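Local coordinates for XPF endonuclease (Aeropyrum pernix, PDB 2BGW), which is an XPF-family, structure-specific endonuclease of nucleotide excision repair that binds DNA and magnesium, and probably cuts single-stranded DNA near damage, at residues D42-D47 and P151-V156; F83-G88 and M118-P123; P168-R173 and E208-I213. One frame throughout, in Å; residues are numbered along the deposited sequence.

How the interactions relate
Interactions 1 and 2 both reach the six-stranded sheet of the nuclease domain. Interaction 3 belongs to the helix-hairpin-helix domain, on the opposite side of the chain's centre from interaction 2. Interaction 2 is the most extensive and the only one of the three with hydrogen bonds between its segments. Its mostly buried strands carry both apolar contacts and the polar groups of N119, E87 and T120. Interaction 1 is smaller and partly buried, and it rests on a leucine pair. Interaction 3 is a small buried apolar contact, yet the loop that makes it turns backbone amides and an arginine to DNA. Interaction 2 is nested in the loop closed by interaction 1.

Interaction 1: D42-D47 and P151-V156; sequences DYLVSD and PRLSDV. With MG (magnesium ion), chain E.
The strand 43-46 of the ERCC4 nuclease domain meets the N-terminal approach to helix 155-165 through L44 and L153. The two side chains lie alongside each other, pointing opposite ways. L44 CD2 packs on L153 CD1 at 3.5 Å, and L153 CG is next at 3.8 Å from the same L44 CD2. In L153 the CG stands opposite the backbone N (chi1 -167°), and this carries CD1 to the chain beyond L44. There L153 CD1 lies 3.6 Å from S46 C and 3.9 Å from D47 N. No hydrogen bond crosses between the segments; the contact is van der Waals packing centred on the two leucines.

The polar ends are held elsewhere. D47 OD2 forms a salt bridge with R157, which ties D47 to the first turn of helix 155-165. S154 is the N-cap residue, and its OG accepts a hydrogen bond from R157 N. At the other end of segment 42-47, D42 OD2 binds the magnesium ion at 2.4 Å, with E52 OE2 as a further ligand. V51 is paired with both D42 and Y43, a classic beta bulge.

Strand 43-46 runs inside the sheet, between strands 10-14 and 49-55. L44 also touches Y12 of strand 10-14, whose hydroxyl bonds to L153 O. V45 and Y43 lean on helix 123-137, while V156 packs on T216 of the second subunit.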
# COMPACT_ATOMS: atom_id res chain seq x y z
N ASP A 42 5.20 0.40 7.42
CA ASP A 42 6.17 -0.25 8.29
C ASP A 42 7.33 -0.80 7.54
O ASP A 42 8.41 -0.90 8.09
CB ASP A 42 5.54 -1.38 9.11
CG ASP A 42 4.24 -0.97 9.77
OD1 ASP A 42 4.11 0.23 10.18
OD2 ASP A 42 3.33 -1.83 9.86
N TYR A 43 7.10 -1.18 6.30
CA TYR A 43 8.18 -1.69 5.49
C TYR A 43 8.17 -1.08 4.12
O TYR A 43 7.17 -1.16 3.43
CB TYR A 43 8.10 -3.21 5.38
CG TYR A 43 8.34 -3.90 6.67
CD1 TYR A 43 7.29 -4.16 7.53
CD2 TYR A 43 9.61 -4.27 7.04
CE1 TYR A 43 7.49 -4.79 8.74
CE2 TYR A 43 9.83 -4.90 8.25
CZ TYR A 43 8.75 -5.15 9.09
OH TYR A 43 8.94 -5.77 10.29
N LEU A 44 9.29 -0.47 3.74
CA LEU A 44 9.48 -0.03 2.37
C LEU A 44 10.14 -1.15 1.55
O LEU A 44 11.29 -1.53 1.76
CB LEU A 44 10.30 1.28 2.33
CG LEU A 44 10.49 1.84 0.91
CD1 LEU A 44 9.22 2.46 0.34
CD2 LEU A 44 11.61 2.80 0.84
N VAL A 45 9.41 -1.66 0.57
CA VAL A 45 9.82 -2.85 -0.14
C VAL A 45 10.52 -2.59 -1.49
O VAL A 45 11.50 -3.22 -1.82
CB VAL A 45 8.61 -3.78 -0.29
CG1 VAL A 45 8.87 -4.88 -1.28
CG2 VAL A 45 8.29 -4.35 1.04
N SER A 46 10.00 -1.68 -2.29
CA SER A 46 10.62 -1.33 -3.53
C SER A 46 10.19 0.11 -3.65
O SER A 46 9.53 0.61 -2.75
CB SER A 46 10.05 -2.20 -4.66
OG SER A 46 8.80 -1.72 -5.14
N ASP A 47 10.55 0.81 -4.73
CA ASP A 47 10.27 2.25 -4.79
C ASP A 47 8.78 2.57 -4.75
O ASP A 47 8.38 3.68 -4.42
CB ASP A 47 10.98 2.99 -5.94
CG ASP A 47 10.88 4.55 -5.79
OD1 ASP A 47 11.57 5.13 -4.88
OD2 ASP A 47 10.07 5.20 -6.54
N PRO A 151 15.88 4.59 -9.26
CA PRO A 151 16.44 5.26 -8.10
C PRO A 151 16.67 4.27 -6.97
O PRO A 151 15.78 3.48 -6.65
CB PRO A 151 15.36 6.25 -7.69
CG PRO A 151 14.38 6.29 -8.77
CD PRO A 151 14.51 5.03 -9.56
N ARG A 152 17.88 4.28 -6.43
CA ARG A 152 18.28 3.58 -5.21
C ARG A 152 17.26 3.81 -4.10
O ARG A 152 16.77 4.94 -3.90
CB ARG A 152 19.63 4.16 -4.80
CG ARG A 152 20.20 3.72 -3.46
CD ARG A 152 21.50 2.91 -3.63
NE ARG A 152 22.18 2.76 -2.34
CZ ARG A 152 22.30 1.61 -1.67
NH1 ARG A 152 21.81 0.48 -2.18
NH2 ARG A 152 22.93 1.60 -0.49
N LEU A 153 16.92 2.75 -3.38
CA LEU A 153 15.92 2.79 -2.34
C LEU A 153 16.42 3.60 -1.17
O LEU A 153 17.47 3.28 -0.63
CB LEU A 153 15.62 1.37 -1.87
CG LEU A 153 14.40 1.02 -1.00
CD1 LEU A 153 13.09 1.04 -1.78
CD2 LEU A 153 14.60 -0.34 -0.40
N SER A 154 15.70 4.65 -0.78
CA SER A 154 16.00 5.34 0.50
C SER A 154 14.80 6.01 1.18
O SER A 154 13.80 6.35 0.54
CB SER A 154 17.14 6.36 0.38
OG SER A 154 16.67 7.62 -0.06
N ASP A 155 14.93 6.18 2.48
CA ASP A 155 13.94 6.83 3.32
C ASP A 155 13.95 8.30 2.99
O ASP A 155 12.88 8.91 2.92
CB ASP A 155 14.36 6.68 4.77
CG ASP A 155 15.84 6.97 4.95
OD1 ASP A 155 16.58 6.95 3.92
OD2 ASP A 155 16.28 7.22 6.10
N VAL A 156 15.13 8.87 2.74
CA VAL A 156 15.23 10.28 2.43
C VAL A 156 14.49 10.62 1.15
O VAL A 156 13.74 11.60 1.09
CB VAL A 156 16.66 10.77 2.34
CG1 VAL A 156 16.69 12.14 1.74
CG2 VAL A 156 17.30 10.79 3.71
MG MG E . 1.72 -1.19 11.58

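Interaction 2: F83-G88 and M118-P123; sequences FIIVEG and MNTMDP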
# COMPACT_ATOMS: atom_id res chain seq x y z
N PHE A 83 0.37 -2.98 0.37
CA PHE A 83 0.04 -4.28 0.95
C PHE A 83 -0.21 -4.05 2.39
O PHE A 83 0.65 -3.47 3.07
CB PHE A 83 1.18 -5.29 0.82
CG PHE A 83 1.33 -5.84 -0.57
CD1 PHE A 83 2.34 -5.41 -1.40
CD2 PHE A 83 0.42 -6.79 -1.05
CE1 PHE A 83 2.45 -5.93 -2.67
CE2 PHE A 83 0.52 -7.31 -2.35
CZ PHE A 83 1.54 -6.87 -3.15
N ILE A 84 -1.38 -4.48 2.85
CA ILE A 84 -1.59 -4.64 4.30
C ILE A 84 -1.50 -6.10 4.61
O ILE A 84 -2.19 -6.91 4.00
CB ILE A 84 -2.92 -4.13 4.78
CG1 ILE A 84 -2.94 -2.60 4.71
CG2 ILE A 84 -3.14 -4.60 6.20
CD1 ILE A 84 -4.30 -1.99 4.62
N ILE A 85 -0.61 -6.44 5.52
CA ILE A 85 -0.40 -7.82 5.87
C ILE A 85 -1.05 -8.05 7.19
O ILE A 85 -0.67 -7.44 8.19
CB ILE A 85 1.09 -8.20 5.98
CG1 ILE A 85 1.72 -8.29 4.58
CG2 ILE A 85 1.26 -9.50 6.77
CD1 ILE A 85 3.22 -8.29 4.60
N VAL A 86 -2.04 -8.94 7.21
CA VAL A 86 -2.71 -9.25 8.46
C VAL A 86 -2.17 -10.54 9.07
O VAL A 86 -2.26 -11.64 8.49
CB VAL A 86 -4.22 -9.28 8.29
CG1 VAL A 86 -4.87 -9.52 9.62
CG2 VAL A 86 -4.71 -7.95 7.68
N GLU A 87 -1.58 -10.37 10.24
CA GLU A 87 -0.87 -11.43 10.92
C GLU A 87 -1.73 -12.08 12.01
O GLU A 87 -2.08 -11.43 13.03
CB GLU A 87 0.39 -10.84 11.53
CG GLU A 87 1.26 -11.76 12.34
CD GLU A 87 2.61 -11.13 12.60
OE1 GLU A 87 3.34 -10.89 11.60
OE2 GLU A 87 2.93 -10.84 13.79
N GLY A 88 -2.06 -13.36 11.81
CA GLY A 88 -2.94 -14.07 12.72
C GLY A 88 -4.31 -14.24 12.09
O GLY A 88 -4.56 -13.72 11.01
N MET A 118 -2.70 -9.48 2.45
CA MET A 118 -2.14 -10.82 2.61
C MET A 118 -2.46 -11.22 4.03
O MET A 118 -2.33 -10.39 4.95
CB MET A 118 -0.61 -10.81 2.46
CG MET A 118 -0.07 -10.26 1.18
SD MET A 118 0.31 -11.42 -0.15
CE MET A 118 0.70 -12.90 0.76
N ASN A 119 -2.87 -12.46 4.24
CA ASN A 119 -3.00 -12.95 5.60
C ASN A 119 -1.83 -13.85 5.98
O ASN A 119 -1.58 -14.84 5.31
CB ASN A 119 -4.36 -13.68 5.81
CG ASN A 119 -4.56 -14.13 7.27
OD1 ASN A 119 -4.82 -15.31 7.56
ND2 ASN A 119 -4.41 -13.19 8.20
N THR A 120 -1.09 -13.53 7.03
CA THR A 120 -0.03 -14.43 7.49
C THR A 120 -0.39 -15.11 8.84
O THR A 120 -1.29 -14.65 9.56
CB THR A 120 1.35 -13.72 7.59
OG1 THR A 120 1.33 -12.76 8.64
CG2 THR A 120 1.71 -13.01 6.33
N MET A 121 0.29 -16.19 9.20
CA MET A 121 -0.02 -16.84 10.47
C MET A 121 0.73 -16.33 11.67
O MET A 121 0.18 -16.33 12.77
CB MET A 121 0.11 -18.34 10.35
CG MET A 121 -1.09 -18.81 9.61
SD MET A 121 -1.23 -20.56 9.37
CE MET A 121 -1.62 -21.17 11.02
N ASP A 122 1.96 -15.91 11.47
CA ASP A 122 2.84 -15.49 12.53
C ASP A 122 3.79 -14.54 11.86
O ASP A 122 3.77 -14.45 10.64
CB ASP A 122 3.61 -16.68 13.08
CG ASP A 122 3.90 -17.75 12.03
OD1 ASP A 122 3.69 -18.94 12.35
OD2 ASP A 122 4.32 -17.44 10.89
N PRO A 123 4.63 -13.83 12.64
CA PRO A 123 5.75 -13.02 12.14
C PRO A 123 6.57 -13.64 11.00
O PRO A 123 6.84 -12.98 9.99
CB PRO A 123 6.62 -12.86 13.39
CG PRO A 123 5.62 -12.75 14.48
CD PRO A 123 4.51 -13.71 14.11
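N119 sets its CG opposite the backbone N (chi1 -176°), which lays its amide beside the end of strand 83-87. E87 does likewise (chi1 178°) and runs on extended, which puts its carboxylate against P123. N119 ND2 donates to G88 O at 2.9 Å in a nearly straight bond (174°), with the acceptor lying in the amide plane. This pins the chain just after the strand. The E87 side chain runs athwart that of P123, with E87 OE2 3.3 Å from P123 CD.

The backbones pair in parallel register, I85 with M118, V86 with N119 and E87 with T120. V86 is bonded through both its N and its O to strand 116-120: V86 N donates to M118 O at 2.7 Å, and V86 O accepts from T120 N at 2.7 Å. M118 N to I84 O and G88 N to T120 O continue the ladder.

On the face of I85 and T120, I85 CG2 meets T120 CG2 at 3.6 Å. M118 CG lies 4.2 Å from F83 CD2, and the bent chain leaves M118 SD 5.5 Å from the F83 ring centroid, an oblique Met-aromatic contact. T126 of helix 123-137 bonds to both E87 OE1 and T120 OG1.

E87 OE2 also forms a salt bridge with R53, a residue of the magnesium site. The paired strands are the two strands of a beta-alpha-beta unit, 81-87 and 116-120 joined through helix 99-112, at the edge of this chain's PD-(D/E)XK nuclease sheet.

Interaction 3: P168-R173 and E208-I213; sequences PGIGRR and EEIKKI. With nucleotides of chain C.
Apolar packing joins P168 and I170 to helix 204-215. The CG-CD side of the P168 ring faces the end of I213, P168 CD lying 3.8 Å from I213 CD1. I170 lies nearly perpendicular to I210, their CD1 atoms also 3.8 Å apart. E209 lies across the P168 ring, with E209 OE2 3.9 Å from P168 CG. The E209 carboxylate is bonded through OE2 to S154 of the second subunit.

This P-G-I-G loop is the hairpin of a helix-hairpin-helix motif, set between helix 155-165 and helix 172-182. Such hairpins typically present backbone amides to the DNA phosphates.

Of the backbone bonds, G169 N donates to OP1 of DG14 of chain C at 3.0 Å. R173 N gives a straight bond (178°) to OP2 of DT13 of chain C at 3.1 Å, and G171 N adds a weak one to OP1 of DT13 of chain C. The start of helix 172-182 faces this phosphate, and its dipole would probably add to the attraction.

R172 makes the base contact. Its chain bends at chi3 (-86°) and brings R172 NH2 to O6 of DG14 of chain C at 2.7 Å, with long, weak bonds from NH1 and NH2 to N7. That O6 lies at the guanidinium edge, near its plane. A leucine here has no donor to offer, and O6 and N7 would probably be left without their protein partner.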
# COMPACT_ATOMS: atom_id res chain seq x y z
N PRO A 168 -0.99 20.66 -3.79
CA PRO A 168 -2.13 20.46 -4.66
C PRO A 168 -1.59 20.16 -6.05
O PRO A 168 -0.52 20.64 -6.38
CB PRO A 168 -2.80 21.83 -4.66
CG PRO A 168 -2.32 22.48 -3.41
CD PRO A 168 -0.93 22.05 -3.29
N GLY A 169 -2.30 19.36 -6.84
CA GLY A 169 -1.86 19.00 -8.19
C GLY A 169 -0.71 18.00 -8.20
O GLY A 169 -0.55 17.25 -9.15
N ILE A 170 0.09 17.98 -7.14
CA ILE A 170 1.22 17.06 -7.09
C ILE A 170 0.88 15.71 -6.41
O ILE A 170 0.70 15.63 -5.17
CB ILE A 170 2.44 17.70 -6.42
CG1 ILE A 170 2.82 18.98 -7.18
CG2 ILE A 170 3.60 16.72 -6.38
CD1 ILE A 170 4.03 19.70 -6.57
N GLY A 171 0.82 14.66 -7.24
CA GLY A 171 0.59 13.29 -6.76
C GLY A 171 1.77 12.35 -6.88
O GLY A 171 2.91 12.79 -6.78
N ARG A 172 1.51 11.07 -7.09
CA ARG A 172 2.57 10.04 -7.12
C ARG A 172 3.61 10.23 -8.23
O ARG A 172 4.81 10.16 -7.96
CB ARG A 172 1.98 8.65 -7.32
CG ARG A 172 1.26 8.05 -6.16
CD ARG A 172 0.76 6.63 -6.52
NE ARG A 172 -0.54 6.57 -7.19
CZ ARG A 172 -1.69 7.06 -6.69
NH1 ARG A 172 -1.72 7.68 -5.53
NH2 ARG A 172 -2.81 6.93 -7.37
N ARG A 173 3.12 10.42 -9.46
CA ARG A 173 3.94 10.32 -10.67
C ARG A 173 4.68 11.60 -10.84
O ARG A 173 5.89 11.62 -11.12
CB ARG A 173 3.09 10.04 -11.93
N GLU A 208 1.16 27.99 -11.14
CA GLU A 208 0.76 29.22 -10.44
C GLU A 208 0.44 28.89 -8.99
O GLU A 208 1.00 29.50 -8.07
CB GLU A 208 -0.44 29.92 -11.12
N GLU A 209 -0.42 27.90 -8.79
CA GLU A 209 -0.82 27.50 -7.44
C GLU A 209 0.42 27.19 -6.56
O GLU A 209 0.51 27.62 -5.39
CB GLU A 209 -1.81 26.33 -7.52
CG GLU A 209 -2.21 25.64 -6.19
CD GLU A 209 -3.01 26.54 -5.26
OE1 GLU A 209 -2.95 27.78 -5.41
OE2 GLU A 209 -3.71 26.02 -4.37
N ILE A 210 1.38 26.47 -7.15
CA ILE A 210 2.55 25.98 -6.43
C ILE A 210 3.41 27.18 -6.03
O ILE A 210 3.71 27.37 -4.82
CB ILE A 210 3.38 24.99 -7.27
CG1 ILE A 210 2.64 23.65 -7.40
CG2 ILE A 210 4.74 24.76 -6.64
CD1 ILE A 210 3.14 22.78 -8.54
N LYS A 211 3.76 27.98 -7.04
CA LYS A 211 4.53 29.20 -6.84
C LYS A 211 3.84 30.05 -5.78
O LYS A 211 4.47 30.38 -4.78
CB LYS A 211 4.71 29.95 -8.15
CG LYS A 211 5.83 29.39 -9.05
CD LYS A 211 7.25 30.08 -8.90
CE LYS A 211 7.59 30.59 -7.49
NZ LYS A 211 9.00 30.31 -7.16
N LYS A 212 2.55 30.36 -5.97
CA LYS A 212 1.84 31.21 -5.03
C LYS A 212 2.00 30.65 -3.63
O LYS A 212 2.24 31.41 -2.70
CB LYS A 212 0.36 31.42 -5.40
N ILE A 213 1.94 29.32 -3.46
CA ILE A 213 2.13 28.74 -2.12
C ILE A 213 3.56 28.93 -1.58
O ILE A 213 3.77 29.19 -0.40
CB ILE A 213 1.76 27.27 -2.06
CG1 ILE A 213 0.26 27.11 -2.13
CG2 ILE A 213 2.27 26.65 -0.76
CD1 ILE A 213 -0.17 25.74 -2.58
P DT C 13 0.05 12.48 -10.12
OP1 DT C 13 1.22 13.32 -9.75
OP2 DT C 13 0.12 11.04 -9.81
O5' DT C 13 -1.32 13.06 -9.52
C5' DT C 13 -1.77 14.41 -9.75
C4' DT C 13 -3.07 14.70 -9.00
O4' DT C 13 -4.17 13.80 -9.36
C3' DT C 13 -2.96 14.59 -7.49
O3' DT C 13 -3.72 15.67 -7.00
C2' DT C 13 -3.52 13.19 -7.18
C1' DT C 13 -4.62 13.02 -8.24
N1 DT C 13 -4.98 11.65 -8.83
C2 DT C 13 -6.31 11.27 -8.98
O2 DT C 13 -7.26 11.93 -8.64
N3 DT C 13 -6.54 10.06 -9.56
C4 DT C 13 -5.61 9.17 -10.03
O4 DT C 13 -5.95 8.10 -10.55
C5 DT C 13 -4.24 9.59 -9.86
C7 DT C 13 -3.13 8.59 -10.01
C6 DT C 13 -4.00 10.79 -9.28
P DG C 14 -3.64 16.17 -5.48
OP1 DG C 14 -4.20 17.53 -5.46
OP2 DG C 14 -2.29 15.94 -4.86
O5' DG C 14 -4.77 15.23 -4.86
C5' DG C 14 -6.05 15.26 -5.46
C4' DG C 14 -7.02 14.37 -4.71
O4' DG C 14 -7.02 13.06 -5.35
C3' DG C 14 -6.71 14.13 -3.24
O3' DG C 14 -7.96 14.12 -2.56
C2' DG C 14 -5.97 12.77 -3.26
C1' DG C 14 -6.71 12.05 -4.39
N9 DG C 14 -6.07 10.92 -5.09
C8 DG C 14 -4.75 10.62 -5.21
N7 DG C 14 -4.51 9.53 -5.90
C5 DG C 14 -5.77 9.08 -6.27
C6 DG C 14 -6.17 7.94 -7.03
O6 DG C 14 -5.48 7.04 -7.56
N1 DG C 14 -7.54 7.83 -7.17
C2 DG C 14 -8.43 8.72 -6.64
N2 DG C 14 -9.70 8.41 -6.92
N3 DG C 14 -8.09 9.79 -5.93
C4 DG C 14 -6.74 9.92 -5.78